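Local atomic coordinates of nucleoporin nup120 (Schizosaccharomyces pombe, PDB entry 4GQ2), a protein that serves as a structural component of the nuclear pore complex, whose nucleoporins can also dock transiently associated nuclear transport factors. Residues Y575-L580 / D638-L643. Residues are numbered along the deposited sequence; the frame is centred on the assembly and turned at random.
Sequences YQILDL and DTLVSL
I577 and L640 mark the nearest approach of the two backbones, with CA atoms 7.6 Å apart, where a turn of helix 571-585 meets the C-terminal part of helix 630-641 and the residues that follow. No hydrogen bond crosses between the segments, and aliphatic side chains carry most of the contact. Q576, I577 and L580 lie one and then three residues apart, the spacing that gathers them on one helical face. L643 points at that face: its CD1 lies 3.6 Å from I577 CG1, the two side chains running past each other in opposite directions. The second branch of L643 serves Q576, whose extended chain carries OE1 to 3.7 Å from L643 CD2. A polar end suits this partly exposed position. I577 puts its two branches to different uses. With CG1 anti to the carbonyl carbon (chi1 -50°), the longer arm runs to L643, whereas CG2 meets CD2 of L640 at 4.0 Å, the side chains crossing at about a right angle. One turn on, L580 CD1 touches two neighbours, 3.9 Å from L640 CD2 and 3.5 Å from T639 OG1. T639 is partly exposed, and a hydroxyl-bearing residue suits that border. Its carbonyl oxygen accepts a bond from S642 OG, 3.1 Å away and above the carbonyl plane, which ties the chain back on itself just ahead of L643. I577 also packs on I650 of helix 646-658 and on L699 of helix 672-703, while L640 reaches I703 of that long helix. The contact joins helix 571-585 to residues 638-643 of the Nup120 helical domain, and is helix-against-helix packing in the alpha-helical part of the chain, made through leucine and isoleucine methyls.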
# COMPACT_ATOMS: atom_id res chain seq x y z
N TYR A 575 -27.69 -0.32 18.80
CA TYR A 575 -26.43 -0.79 19.38
C TYR A 575 -26.41 -2.30 19.52
O TYR A 575 -25.44 -2.96 19.13
CB TYR A 575 -26.21 -0.14 20.74
CG TYR A 575 -25.61 1.25 20.70
CD1 TYR A 575 -25.81 2.09 19.60
CD2 TYR A 575 -24.86 1.73 21.77
CE1 TYR A 575 -25.26 3.36 19.56
CE2 TYR A 575 -24.31 3.00 21.74
CZ TYR A 575 -24.51 3.81 20.64
OH TYR A 575 -23.97 5.07 20.60
N GLN A 576 -27.50 -2.85 20.06
CA GLN A 576 -27.64 -4.30 20.25
C GLN A 576 -27.47 -5.09 18.96
O GLN A 576 -26.79 -6.12 18.95
CB GLN A 576 -28.97 -4.62 20.91
CG GLN A 576 -29.06 -4.13 22.35
CD GLN A 576 -30.40 -4.39 23.00
OE1 GLN A 576 -31.43 -4.54 22.33
NE2 GLN A 576 -30.40 -4.45 24.32
N ILE A 577 -28.08 -4.61 17.88
CA ILE A 577 -27.98 -5.25 16.57
C ILE A 577 -26.56 -5.13 16.00
O ILE A 577 -26.05 -6.07 15.39
CB ILE A 577 -28.99 -4.68 15.55
CG1 ILE A 577 -30.40 -4.64 16.14
CG2 ILE A 577 -28.98 -5.51 14.27
CD1 ILE A 577 -31.33 -3.64 15.48
N LEU A 578 -25.92 -3.97 16.20
CA LEU A 578 -24.53 -3.79 15.78
C LEU A 578 -23.65 -4.86 16.42
O LEU A 578 -22.84 -5.49 15.73
CB LEU A 578 -24.03 -2.37 16.10
CG LEU A 578 -22.57 -1.94 15.83
CD1 LEU A 578 -21.66 -2.31 17.00
CD2 LEU A 578 -21.99 -2.46 14.51
N ASP A 579 -23.82 -5.09 17.72
CA ASP A 579 -23.05 -6.12 18.41
C ASP A 579 -23.29 -7.50 17.82
O ASP A 579 -22.37 -8.32 17.74
CB ASP A 579 -23.33 -6.11 19.91
CG ASP A 579 -22.42 -7.04 20.67
OD1 ASP A 579 -21.20 -6.76 20.74
OD2 ASP A 579 -22.91 -8.05 21.20
N LEU A 580 -24.53 -7.76 17.39
CA LEU A 580 -24.87 -9.00 16.69
C LEU A 580 -24.07 -9.15 15.38
O LEU A 580 -23.67 -10.26 15.02
CB LEU A 580 -26.38 -9.08 16.41
CG LEU A 580 -27.39 -9.19 17.57
CD1 LEU A 580 -28.80 -9.29 17.03
CD2 LEU A 580 -27.11 -10.38 18.48
N ASP A 638 -33.96 -15.21 17.09
CA ASP A 638 -34.87 -14.93 18.19
C ASP A 638 -34.68 -13.55 18.80
O ASP A 638 -35.67 -12.86 19.07
CB ASP A 638 -34.82 -16.05 19.24
CG ASP A 638 -35.63 -17.27 18.81
OD1 ASP A 638 -36.64 -17.11 18.10
OD2 ASP A 638 -35.25 -18.40 19.19
N THR A 639 -33.42 -13.11 18.97
CA THR A 639 -33.19 -11.77 19.52
C THR A 639 -33.54 -10.68 18.51
O THR A 639 -33.88 -9.57 18.92
CB THR A 639 -31.77 -11.54 20.14
OG1 THR A 639 -31.05 -10.53 19.42
CG2 THR A 639 -30.97 -12.82 20.22
N LEU A 640 -33.48 -10.99 17.22
CA LEU A 640 -33.90 -10.03 16.19
C LEU A 640 -35.41 -9.86 16.12
O LEU A 640 -35.91 -8.74 15.94
CB LEU A 640 -33.33 -10.39 14.82
CG LEU A 640 -31.86 -10.03 14.57
CD1 LEU A 640 -31.38 -10.73 13.30
CD2 LEU A 640 -31.63 -8.52 14.52
N VAL A 641 -36.14 -10.96 16.27
CA VAL A 641 -37.61 -10.95 16.29
C VAL A 641 -38.16 -10.17 17.49
O VAL A 641 -39.23 -9.56 17.41
CB VAL A 641 -38.17 -12.39 16.26
CG1 VAL A 641 -39.65 -12.42 16.63
CG2 VAL A 641 -37.94 -13.01 14.89
N SER A 642 -37.42 -10.17 18.60
CA SER A 642 -37.86 -9.52 19.83
C SER A 642 -37.81 -8.00 19.74
O SER A 642 -38.30 -7.31 20.63
CB SER A 642 -37.01 -9.98 21.00
OG SER A 642 -35.91 -9.10 21.20
N LEU A 643 -37.19 -7.48 18.69
CA LEU A 643 -36.99 -6.04 18.57
C LEU A 643 -38.14 -5.39 17.81
O LEU A 643 -38.62 -5.92 16.82
CB LEU A 643 -35.63 -5.73 17.93
CG LEU A 643 -34.39 -6.24 18.67
CD1 LEU A 643 -33.17 -6.31 17.76
CD2 LEU A 643 -34.07 -5.42 19.91